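Local coordinates for protein porin B (Pseudomonas putida, PDB 4GEY) that forms a beta-barrel channel in the outer membrane that takes up sugars, probably with selectivity for carbohydrates such as glucose, at residues A[202-213]-A[230-241]; A[361-369]-A[381-389]. The protein carries 2 engineered substitutions. All coordinates share one frame; numbering follows the deposited sequence.

Contact 1 (A[202-213]-A[230-241]); sequences AFFVQVGAFEQN and TKGAIMPMEAVW. Engineered in segment 230-241: Met235 (natural residue Leu), Met237 (natural residue Val). With C8E ((hydroxyethyloxy)tri(ethyloxy)octane), chain C.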
loop_
_atom_site.group_PDB
_atom_site.type_symbol
_atom_site.label_atom_id
_atom_site.label_comp_id
_atom_site.label_asym_id
_atom_site.label_seq_id
_atom_site.Cartn_x
_atom_site.Cartn_y
_atom_site.Cartn_z
ATOM N N ALA A 202 21.394 1.569 -12.931
ATOM C CA ALA A 202 20.788 0.476 -12.185
ATOM C C ALA A 202 20.956 0.611 -10.663
ATOM O O ALA A 202 20.744 -0.358 -9.920
ATOM C CB ALA A 202 21.366 -0.842 -12.655
ATOM N N PHE A 203 21.336 1.799 -10.195
ATOM C CA PHE A 203 21.408 2.044 -8.759
ATOM C C PHE A 203 21.121 3.492 -8.422
ATOM O O PHE A 203 21.712 4.399 -9.000
ATOM C CB PHE A 203 22.786 1.667 -8.219
ATOM C CG PHE A 203 22.895 1.763 -6.724
ATOM C CD1 PHE A 203 22.358 0.777 -5.912
ATOM C CD2 PHE A 203 23.527 2.832 -6.131
ATOM C CE1 PHE A 203 22.449 0.854 -4.532
ATOM C CE2 PHE A 203 23.619 2.909 -4.749
ATOM C CZ PHE A 203 23.081 1.911 -3.953
ATOM N N PHE A 204 20.229 3.725 -7.474
ATOM C CA PHE A 204 20.011 5.096 -7.011
ATOM C C PHE A 204 19.798 5.236 -5.507
ATOM O O PHE A 204 19.455 4.279 -4.822
ATOM C CB PHE A 204 18.907 5.815 -7.819
ATOM C CG PHE A 204 17.507 5.284 -7.603
ATOM C CD1 PHE A 204 16.726 5.738 -6.547
ATOM C CD2 PHE A 204 16.941 4.403 -8.500
ATOM C CE1 PHE A 204 15.417 5.282 -6.375
ATOM C CE2 PHE A 204 15.641 3.951 -8.330
ATOM C CZ PHE A 204 14.887 4.390 -7.264
ATOM N N VAL A 205 20.013 6.443 -5.005
ATOM C CA VAL A 205 19.734 6.759 -3.610
ATOM C C VAL A 205 18.757 7.919 -3.584
ATOM O O VAL A 205 18.673 8.684 -4.542
ATOM C CB VAL A 205 21.020 7.128 -2.830
ATOM C CG1 VAL A 205 21.948 5.932 -2.754
ATOM C CG2 VAL A 205 21.714 8.290 -3.480
ATOM N N GLN A 206 18.004 8.046 -2.501
ATOM C CA GLN A 206 17.013 9.116 -2.407
ATOM C C GLN A 206 16.592 9.373 -0.981
ATOM O O GLN A 206 16.613 8.473 -0.134
ATOM C CB GLN A 206 15.781 8.799 -3.252
ATOM C CG GLN A 206 15.019 7.558 -2.853
ATOM C CD GLN A 206 13.761 7.405 -3.697
ATOM O OE1 GLN A 206 13.443 8.280 -4.508
ATOM N NE2 GLN A 206 13.038 6.297 -3.514
ATOM N N VAL A 207 16.202 10.613 -0.730
ATOM C CA VAL A 207 15.725 11.028 0.582
ATOM C C VAL A 207 14.563 11.966 0.318
ATOM O O VAL A 207 14.483 12.567 -0.753
ATOM C CB VAL A 207 16.846 11.742 1.400
ATOM C CG1 VAL A 207 17.415 12.919 0.627
ATOM C CG2 VAL A 207 16.335 12.201 2.761
ATOM N N GLY A 208 13.650 12.074 1.273
ATOM C CA GLY A 208 12.508 12.950 1.109
ATOM C C GLY A 208 12.071 13.577 2.413
ATOM O O GLY A 208 12.484 13.158 3.489
ATOM N N ALA A 209 11.231 14.599 2.307
ATOM C CA ALA A 209 10.628 15.215 3.481
ATOM C C ALA A 209 9.136 15.411 3.209
ATOM O O ALA A 209 8.751 16.151 2.302
ATOM C CB ALA A 209 11.304 16.530 3.796
ATOM N N PHE A 210 8.304 14.720 3.985
ATOM C CA PHE A 210 6.855 14.765 3.809
ATOM C C PHE A 210 6.201 15.437 4.999
ATOM O O PHE A 210 6.483 15.098 6.154
ATOM C CB PHE A 210 6.275 13.356 3.654
ATOM C CG PHE A 210 6.732 12.644 2.418
ATOM C CD1 PHE A 210 8.025 12.143 2.322
ATOM C CD2 PHE A 210 5.870 12.465 1.356
ATOM C CE1 PHE A 210 8.438 11.491 1.175
ATOM C CE2 PHE A 210 6.285 11.820 0.205
ATOM C CZ PHE A 210 7.566 11.332 0.117
ATOM N N GLU A 211 5.347 16.411 4.714
ATOM C CA GLU A 211 4.496 16.978 5.732
ATOM C C GLU A 211 3.731 15.814 6.345
ATOM O O GLU A 211 3.203 14.975 5.626
ATOM C CB GLU A 211 3.526 17.964 5.097
ATOM C CG GLU A 211 2.232 18.129 5.854
ATOM C CD GLU A 211 1.165 18.787 5.017
ATOM O OE1 GLU A 211 1.153 18.557 3.784
ATOM O OE2 GLU A 211 0.345 19.539 5.594
ATOM N N GLN A 212 3.705 15.744 7.671
ATOM C CA GLN A 212 2.990 14.687 8.366
ATOM C C GLN A 212 1.855 15.346 9.156
ATOM O O GLN A 212 2.085 16.083 10.122
ATOM C CB GLN A 212 3.970 13.837 9.204
ATOM C CG GLN A 212 3.590 13.512 10.640
ATOM C CD GLN A 212 2.316 12.702 10.770
ATOM O OE1 GLN A 212 1.818 12.132 9.792
ATOM N NE2 GLN A 212 1.767 12.658 11.991
ATOM N N ASN A 213 0.630 15.107 8.693
ATOM C CA ASN A 213 -0.529 15.909 9.083
ATOM C C ASN A 213 -1.801 15.076 9.065
ATOM O O ASN A 213 -2.474 15.012 8.043
ATOM C CB ASN A 213 -0.678 17.078 8.099
ATOM C CG ASN A 213 -1.826 18.025 8.452
ATOM O OD1 ASN A 213 -2.658 17.748 9.325
ATOM N ND2 ASN A 213 -1.872 19.158 7.754
ATOM N N THR A 230 -0.387 20.137 10.818
ATOM C CA THR A 230 0.916 19.475 10.722
ATOM C C THR A 230 1.513 19.157 12.102
ATOM O O THR A 230 1.617 20.039 12.969
ATOM C CB THR A 230 1.920 20.340 9.930
ATOM O OG1 THR A 230 1.519 20.393 8.560
ATOM C CG2 THR A 230 3.324 19.766 10.012
ATOM N N LYS A 231 1.899 17.897 12.303
ATOM C CA LYS A 231 2.440 17.466 13.591
ATOM C C LYS A 231 3.962 17.319 13.556
ATOM O O LYS A 231 4.608 17.205 14.595
ATOM C CB LYS A 231 1.771 16.167 14.071
ATOM C CG LYS A 231 0.256 16.287 14.363
ATOM C CD LYS A 231 -0.045 17.410 15.354
ATOM C CE LYS A 231 -1.538 17.557 15.635
ATOM N NZ LYS A 231 -1.868 18.825 16.372
ATOM N N GLY A 232 4.521 17.365 12.356
ATOM C CA GLY A 232 5.923 17.088 12.139
ATOM C C GLY A 232 6.178 16.685 10.698
ATOM O O GLY A 232 5.402 17.002 9.807
ATOM N N ALA A 233 7.270 15.968 10.474
ATOM C CA ALA A 233 7.704 15.619 9.130
ATOM C C ALA A 233 8.107 14.161 9.109
ATOM O O ALA A 233 8.638 13.651 10.094
ATOM C CB ALA A 233 8.899 16.494 8.733
ATOM N N ILE A 234 7.863 13.483 7.999
ATOM C CA ILE A 234 8.451 12.160 7.811
ATOM C C ILE A 234 9.601 12.246 6.828
ATOM O O ILE A 234 9.503 12.864 5.775
ATOM C CB ILE A 234 7.448 11.100 7.317
ATOM C CG1 ILE A 234 6.333 10.896 8.349
ATOM C CG2 ILE A 234 8.178 9.777 7.005
ATOM C CD1 ILE A 234 5.352 9.800 7.973
HETATM N N MSE A 235 10.705 11.624 7.191
HETATM C CA MSE A 235 11.915 11.730 6.416
HETATM C C MSE A 235 12.375 10.330 6.037
HETATM O O MSE A 235 13.079 9.685 6.803
HETATM C CB MSE A 235 12.967 12.416 7.269
HETATM C CG MSE A 235 14.270 12.676 6.573
HETATM SE SE MSE A 235 15.640 13.065 7.910
HETATM C CE MSE A 235 16.408 11.279 8.180
ATOM N N PRO A 236 11.950 9.840 4.866
ATOM C CA PRO A 236 12.406 8.526 4.403
ATOM C C PRO A 236 13.709 8.615 3.631
ATOM O O PRO A 236 13.933 9.628 2.963
ATOM C CB PRO A 236 11.279 8.080 3.463
ATOM C CG PRO A 236 10.705 9.324 2.954
ATOM C CD PRO A 236 10.888 10.388 4.013
HETATM N N MSE A 237 14.550 7.585 3.737
HETATM C CA MSE A 237 15.765 7.449 2.913
HETATM C C MSE A 237 15.766 6.077 2.260
HETATM O O MSE A 237 15.226 5.123 2.817
HETATM C CB MSE A 237 17.030 7.571 3.760
HETATM C CG MSE A 237 17.013 8.699 4.747
HETATM SE SE MSE A 237 18.442 8.513 6.075
HETATM C CE MSE A 237 19.986 8.821 4.910
ATOM N N GLU A 238 16.390 5.953 1.100
ATOM C CA GLU A 238 16.346 4.671 0.410
ATOM C C GLU A 238 17.462 4.475 -0.594
ATOM O O GLU A 238 17.910 5.418 -1.242
ATOM C CB GLU A 238 15.006 4.505 -0.300
ATOM C CG GLU A 238 14.633 3.074 -0.596
ATOM C CD GLU A 238 13.245 2.965 -1.194
ATOM O OE1 GLU A 238 12.777 3.955 -1.807
ATOM O OE2 GLU A 238 12.618 1.898 -1.041
ATOM N N ALA A 239 17.902 3.232 -0.713
ATOM C CA ALA A 239 18.809 2.834 -1.774
ATOM C C ALA A 239 18.076 1.784 -2.585
ATOM O O ALA A 239 17.467 0.876 -2.014
ATOM C CB ALA A 239 20.100 2.274 -1.195
ATOM N N VAL A 240 18.107 1.925 -3.908
ATOM C CA VAL A 240 17.383 1.019 -4.797
ATOM C C VAL A 240 18.309 0.472 -5.880
ATOM O O VAL A 240 18.758 1.205 -6.766
ATOM C CB VAL A 240 16.146 1.707 -5.416
ATOM C CG1 VAL A 240 15.508 0.838 -6.483
ATOM C CG2 VAL A 240 15.133 2.055 -4.336
ATOM N N TRP A 241 18.602 -0.825 -5.790
ATOM C CA TRP A 241 19.479 -1.504 -6.741
ATOM C C TRP A 241 18.642 -2.343 -7.717
ATOM O O TRP A 241 17.837 -3.181 -7.291
ATOM C CB TRP A 241 20.441 -2.408 -5.974
ATOM C CG TRP A 241 21.472 -3.120 -6.807
ATOM C CD1 TRP A 241 22.060 -2.669 -7.947
ATOM C CD2 TRP A 241 22.040 -4.413 -6.543
ATOM N NE1 TRP A 241 22.973 -3.590 -8.405
ATOM C CE2 TRP A 241 22.975 -4.673 -7.565
ATOM C CE3 TRP A 241 21.851 -5.373 -5.540
ATOM C CZ2 TRP A 241 23.719 -5.857 -7.617
ATOM C CZ3 TRP A 241 22.595 -6.543 -5.587
ATOM C CH2 TRP A 241 23.512 -6.775 -6.621
HETATM C C1 C8E C . 19.769 2.837 5.013
HETATM C C2 C8E C . 19.278 3.884 4.033
HETATM C C3 C8E C . 20.336 4.073 2.954
HETATM C C4 C8E C . 20.803 5.521 2.873
HETATM C C5 C8E C . 20.714 6.057 1.450
HETATM C C6 C8E C . 20.056 7.435 1.455
HETATM C C7 C8E C . 21.045 8.518 1.048
HETATM C C8 C8E C . 20.380 9.872 0.821
HETATM O O9 C8E C . 20.478 10.222 -0.548
HETATM C C10 C8E C . 20.521 11.624 -0.761
HETATM C C11 C8E C . 20.470 11.971 -2.250
HETATM O O12 C8E C . 21.006 13.263 -2.470
#
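Gln206 and Glu238 lie side by side, pointing the same way from neighbouring antiparallel strands, and are joined by a hydrogen bond from Gln206 NE2 to Glu238 OE1 (2.9 Å), bent to 145° at the hydrogen. Amide and carboxylate are nearly coplanar, 13° apart, and the carboxylate oxygen is met almost head-on along its C-O bond. On the same face Phe204 lies flat over Val240, whose CB sits 3.7 Å from the ring centroid in a CH-pi contact; chi1 of 69° places the ring between its own N and carbonyl carbon, turned to lie against Val240 on the neighbouring strand. Further along, Phe210 CE1 meets Pro236 CG at 3.6 Å, the two side chains crossing at about a right angle. Paired backbone bonds at Phe204-Val240, Gln206-Glu238 and Phe210-Ile234 set the register. Pro236, lacking an N-H, can only accept, Pro236 O taking Gly208 N at 3.0 Å. At the loop end, Lys231 and Gly232 both face Gln212, a classic beta bulge.

A second shell fixes the polar pair: Asp157 O also holds Gln206 NE2, Arg253 forms a salt bridge with Glu238 OE1, and Trp292 and Asn159 bond to OE2. On the other face Val205, Val207 and the engineered selenomethionine Met237 touch a detergent chain, Val207 CG1 reaching C8E C10 at 3.6 Å. A face that buries a polar pair among aromatic and aliphatic side chains, backed by an apolar face that meets detergent, fits the wall of an outer-membrane beta-barrel porin.

Contact 2 (A[361-369]-A[381-389]); sequences VKKRAELLN and GFVPLQRTE. With DMU (decyl-beta-D-maltopyranoside), chain L.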
loop_
_atom_site.group_PDB
_atom_site.type_symbol
_atom_site.label_atom_id
_atom_site.label_comp_id
_atom_site.label_asym_id
_atom_site.label_seq_id
_atom_site.Cartn_x
_atom_site.Cartn_y
_atom_site.Cartn_z
ATOM N N VAL A 361 2.060 -4.241 23.592
ATOM C CA VAL A 361 0.669 -3.935 23.298
ATOM C C VAL A 361 -0.209 -5.023 23.902
ATOM O O VAL A 361 -1.242 -4.747 24.497
ATOM C CB VAL A 361 0.420 -3.856 21.789
ATOM C CG1 VAL A 361 -1.102 -3.751 21.479
ATOM C CG2 VAL A 361 1.202 -2.705 21.203
ATOM N N LYS A 362 0.235 -6.265 23.755
ATOM C CA LYS A 362 -0.467 -7.402 24.314
ATOM C C LYS A 362 -0.378 -7.383 25.837
ATOM O O LYS A 362 -1.383 -7.616 26.510
ATOM C CB LYS A 362 0.093 -8.702 23.739
ATOM C CG LYS A 362 -0.451 -9.967 24.385
ATOM C CD LYS A 362 0.680 -10.958 24.659
ATOM C CE LYS A 362 0.317 -11.948 25.763
ATOM N NZ LYS A 362 1.524 -12.637 26.321
ATOM N N LYS A 363 0.812 -7.091 26.373
ATOM C CA LYS A 363 1.021 -7.047 27.825
ATOM C C LYS A 363 0.102 -6.024 28.475
ATOM O O LYS A 363 -0.476 -6.275 29.543
ATOM C CB LYS A 363 2.479 -6.731 28.186
ATOM C CG LYS A 363 3.410 -7.946 28.264
ATOM N N ARG A 364 -0.037 -4.875 27.817
ATOM C CA ARG A 364 -0.921 -3.824 28.293
ATOM C C ARG A 364 -2.359 -4.324 28.348
ATOM O O ARG A 364 -3.117 -3.999 29.279
ATOM C CB ARG A 364 -0.837 -2.594 27.391
ATOM C CG ARG A 364 -1.801 -1.501 27.810
ATOM C CD ARG A 364 -1.569 -0.173 27.117
ATOM N NE ARG A 364 -2.645 0.752 27.468
ATOM C CZ ARG A 364 -3.841 0.759 26.878
ATOM N NH1 ARG A 364 -4.105 -0.086 25.891
ATOM N NH2 ARG A 364 -4.774 1.616 27.271
ATOM N N ALA A 365 -2.735 -5.110 27.342
ATOM C CA ALA A 365 -4.088 -5.623 27.265
ATOM C C ALA A 365 -4.357 -6.608 28.400
ATOM O O ALA A 365 -5.432 -6.596 29.010
ATOM C CB ALA A 365 -4.326 -6.284 25.924
ATOM N N GLU A 366 -3.376 -7.466 28.671
ATOM C CA GLU A 366 -3.514 -8.467 29.717
ATOM C C GLU A 366 -3.750 -7.762 31.045
ATOM O O GLU A 366 -4.574 -8.184 31.861
ATOM C CB GLU A 366 -2.272 -9.348 29.775
ATOM C CG GLU A 366 -2.392 -10.633 28.988
ATOM C CD GLU A 366 -1.060 -11.325 28.798
ATOM O OE1 GLU A 366 -0.010 -10.664 28.967
ATOM O OE2 GLU A 366 -1.059 -12.531 28.468
ATOM N N LEU A 367 -3.035 -6.658 31.225
ATOM C CA LEU A 367 -3.197 -5.794 32.381
ATOM C C LEU A 367 -4.599 -5.206 32.494
ATOM O O LEU A 367 -5.196 -5.230 33.573
ATOM C CB LEU A 367 -2.179 -4.668 32.312
ATOM C CG LEU A 367 -1.177 -4.603 33.457
ATOM C CD1 LEU A 367 -0.801 -6.008 33.909
ATOM C CD2 LEU A 367 0.041 -3.830 32.976
ATOM N N LEU A 368 -5.105 -4.660 31.386
ATOM C CA LEU A 368 -6.468 -4.126 31.316
ATOM C C LEU A 368 -7.492 -5.157 31.789
ATOM O O LEU A 368 -8.371 -4.854 32.607
ATOM C CB LEU A 368 -6.802 -3.709 29.881
ATOM C CG LEU A 368 -6.773 -2.248 29.413
ATOM C CD1 LEU A 368 -6.044 -1.354 30.378
ATOM C CD2 LEU A 368 -6.155 -2.147 28.021
ATOM N N ASN A 369 -7.361 -6.380 31.281
ATOM C CA ASN A 369 -8.308 -7.441 31.605
ATOM C C ASN A 369 -8.203 -7.834 33.067
ATOM O O ASN A 369 -9.206 -8.121 33.722
ATOM C CB ASN A 369 -8.083 -8.662 30.725
ATOM C CG ASN A 369 -8.399 -8.398 29.258
ATOM O OD1 ASN A 369 -9.262 -7.583 28.933
ATOM N ND2 ASN A 369 -7.701 -9.098 28.364
ATOM N N GLY A 381 -16.536 -6.343 27.138
ATOM C CA GLY A 381 -15.560 -5.534 27.836
ATOM C C GLY A 381 -14.167 -6.135 27.866
ATOM O O GLY A 381 -13.226 -5.488 28.328
ATOM N N PHE A 382 -14.028 -7.370 27.389
ATOM C CA PHE A 382 -12.729 -8.013 27.373
ATOM C C PHE A 382 -11.977 -7.420 26.208
ATOM O O PHE A 382 -12.570 -7.122 25.172
ATOM C CB PHE A 382 -12.867 -9.536 27.238
ATOM C CG PHE A 382 -11.551 -10.285 27.186
ATOM C CD1 PHE A 382 -10.923 -10.715 28.362
ATOM C CD2 PHE A 382 -10.955 -10.592 25.961
ATOM C CE1 PHE A 382 -9.708 -11.420 28.317
ATOM C CE2 PHE A 382 -9.741 -11.297 25.905
ATOM C CZ PHE A 382 -9.115 -11.702 27.086
ATOM N N VAL A 383 -10.671 -7.243 26.383
ATOM C CA VAL A 383 -9.820 -6.638 25.369
ATOM C C VAL A 383 -8.880 -7.670 24.755
ATOM O O VAL A 383 -7.925 -8.102 25.389
ATOM C CB VAL A 383 -9.021 -5.476 25.988
ATOM C CG1 VAL A 383 -7.990 -4.897 24.996
ATOM C CG2 VAL A 383 -9.990 -4.420 26.487
ATOM N N PRO A 384 -9.160 -8.073 23.512
ATOM C CA PRO A 384 -8.449 -9.166 22.832
ATOM C C PRO A 384 -6.940 -9.025 22.843
ATOM O O PRO A 384 -6.424 -7.918 22.726
ATOM C CB PRO A 384 -8.980 -9.092 21.400
ATOM C CG PRO A 384 -10.400 -8.591 21.584
ATOM C CD PRO A 384 -10.309 -7.585 22.725
ATOM N N LEU A 385 -6.257 -10.158 23.003
ATOM C CA LEU A 385 -4.807 -10.212 23.025
ATOM C C LEU A 385 -4.319 -10.331 21.595
ATOM O O LEU A 385 -4.558 -11.338 20.922
ATOM C CB LEU A 385 -4.322 -11.409 23.857
ATOM C CG LEU A 385 -4.691 -11.488 25.352
ATOM C CD1 LEU A 385 -3.767 -12.448 26.058
ATOM C CD2 LEU A 385 -4.640 -10.129 26.034
ATOM N N GLN A 386 -3.654 -9.288 21.120
ATOM C CA GLN A 386 -3.200 -9.268 19.740
ATOM C C GLN A 386 -1.784 -9.794 19.607
ATOM O O GLN A 386 -0.860 -9.267 20.214
ATOM C CB GLN A 386 -3.307 -7.867 19.167
ATOM C CG GLN A 386 -4.721 -7.410 19.031
ATOM C CD GLN A 386 -4.820 -6.061 18.378
ATOM O OE1 GLN A 386 -4.485 -5.041 18.982
ATOM N NE2 GLN A 386 -5.286 -6.042 17.133
ATOM N N ARG A 387 -1.628 -10.836 18.794
ATOM C CA ARG A 387 -0.367 -11.562 18.699
ATOM C C ARG A 387 0.232 -11.550 17.283
ATOM O O ARG A 387 1.129 -10.768 17.007
ATOM C CB ARG A 387 -0.522 -12.984 19.266
ATOM C CG ARG A 387 -1.541 -13.057 20.415
ATOM C CD ARG A 387 -1.743 -14.472 20.963
ATOM N NE ARG A 387 -0.922 -14.727 22.146
ATOM C CZ ARG A 387 -1.406 -14.946 23.363
ATOM N NH1 ARG A 387 -2.716 -14.957 23.578
ATOM N NH2 ARG A 387 -0.571 -15.163 24.371
ATOM N N THR A 388 -0.241 -12.405 16.388
ATOM C CA THR A 388 0.342 -12.469 15.045
ATOM C C THR A 388 -0.712 -12.855 14.020
ATOM O O THR A 388 -1.403 -13.855 14.185
ATOM C CB THR A 388 1.489 -13.492 14.963
ATOM O OG1 THR A 388 2.396 -13.303 16.060
ATOM C CG2 THR A 388 2.240 -13.344 13.654
ATOM N N GLU A 389 -0.825 -12.050 12.971
ATOM C CA GLU A 389 -1.798 -12.255 11.911
ATOM C C GLU A 389 -1.050 -12.736 10.682
ATOM O O GLU A 389 0.028 -12.218 10.356
ATOM C CB GLU A 389 -2.512 -10.941 11.597
ATOM C CG GLU A 389 -3.418 -10.966 10.374
ATOM C CD GLU A 389 -4.055 -9.598 10.064
ATOM O OE1 GLU A 389 -4.102 -9.215 8.877
ATOM O OE2 GLU A 389 -4.512 -8.902 10.998
HETATM C C1 DMU L . 0.402 -18.492 16.360
HETATM C C2 DMU L . 0.304 -17.852 17.654
HETATM C C3 DMU L . 0.131 -18.648 18.898
HETATM C C4 DMU L . 0.545 -20.132 18.774
HETATM O O5 DMU L . 0.021 -20.652 17.417
HETATM C C6 DMU L . 0.605 -19.939 16.310
HETATM O O7 DMU L . 0.908 -18.070 19.974
HETATM O O16 DMU L . 0.148 -20.531 15.084
HETATM C C18 DMU L . 1.116 -20.901 14.103
HETATM C C19 DMU L . 0.617 -21.169 12.658
HETATM C C22 DMU L . 0.959 -20.159 11.503
HETATM C C25 DMU L . 0.405 -20.503 10.118
HETATM C C28 DMU L . 0.398 -19.472 9.007
HETATM C C31 DMU L . -0.607 -19.675 7.891
HETATM C C34 DMU L . -0.480 -18.881 6.609
HETATM C C37 DMU L . -1.729 -18.440 5.911
HETATM O O49 DMU L . 1.517 -17.808 15.647
HETATM O O55 DMU L . -0.689 -16.769 17.541
HETATM C C57 DMU L . 0.106 -20.921 19.784
HETATM O O61 DMU L . -0.251 -22.221 19.463
HETATM C C5 DMU L . 1.049 -18.004 22.376
HETATM C C7 DMU L . 0.625 -19.072 23.224
HETATM C C8 DMU L . -0.806 -19.033 23.550
HETATM C C9 DMU L . -1.707 -19.100 22.285
HETATM O O1 DMU L . -1.069 -18.316 21.128
HETATM C C10 DMU L . 0.253 -17.726 21.170
HETATM O O2 DMU L . -1.139 -20.117 24.368
HETATM O O3 DMU L . 2.455 -18.225 22.012
HETATM O O4 DMU L . 1.402 -18.985 24.458
HETATM C C11 DMU L . -2.908 -18.606 22.519
HETATM O O6 DMU L . -3.821 -18.611 21.479
HETATM O O HOH W 1 -10.911 -5.772 30.140
#
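In this connection between barrel strands, helix 359-372 packs against the extended segment that leads into strand 388-399, and an asparagine side chain grips the backbone of that segment. Asn369 works as a two-point clamp on Val383: its OD1 accepts from Val383 N at 2.9 Å, in the carbonyl plane and on a lone pair, while ND2 donates back to Val383 O at 3.1 Å. A water that donates to Asn369 OD1 also donates to Gly381 O, carrying the hold two residues back along the segment. The same amide stacks on one face of the Phe382 ring, the planes only 14° apart, with Asn369 ND2 above that face, displaced toward the rim. Phe382 CG stands anti to the backbone N (chi1 179°), which brings the ring alongside the amide, face to face. One turn earlier on the helix, Ala365 CB rests against Val383 CG1. Ala365 CB also lies 3.9 Å from Leu385 CD2. Leu385 lies across Glu366 at about a right angle, beside the salt bridge between Glu366 OE2 and Lys362 NZ. Beyond it Lys362 approaches Arg387, where two positive charges come close. The guanidinium of Arg387 has the head group of a bound maltoside detergent over one face, and Arg387 NE lies 3.4 Å from DMU C10.

Read from the N terminus, the two contacts illustrate two ways of closing a chain within one barrel. Contact 1 comes first: strand 203-212 runs out, 19 residues of loop follow, and the chain returns as strand 232-245, making a long hairpin. Contact 2 opens only after strands 248-259, 282-298, 309-319, 326-337 and 347-357 have been laid down. There helix 359-372 and its following loop fold back on the approach to strand 388-399, which pairs with 347-357. The loops are in series, neither nested nor crossed. The centres of contact 1 and contact 2 are about 33 Å apart and their nearest atoms about 18 Å apart; they do not touch, and the barrel wall to which both belong links them.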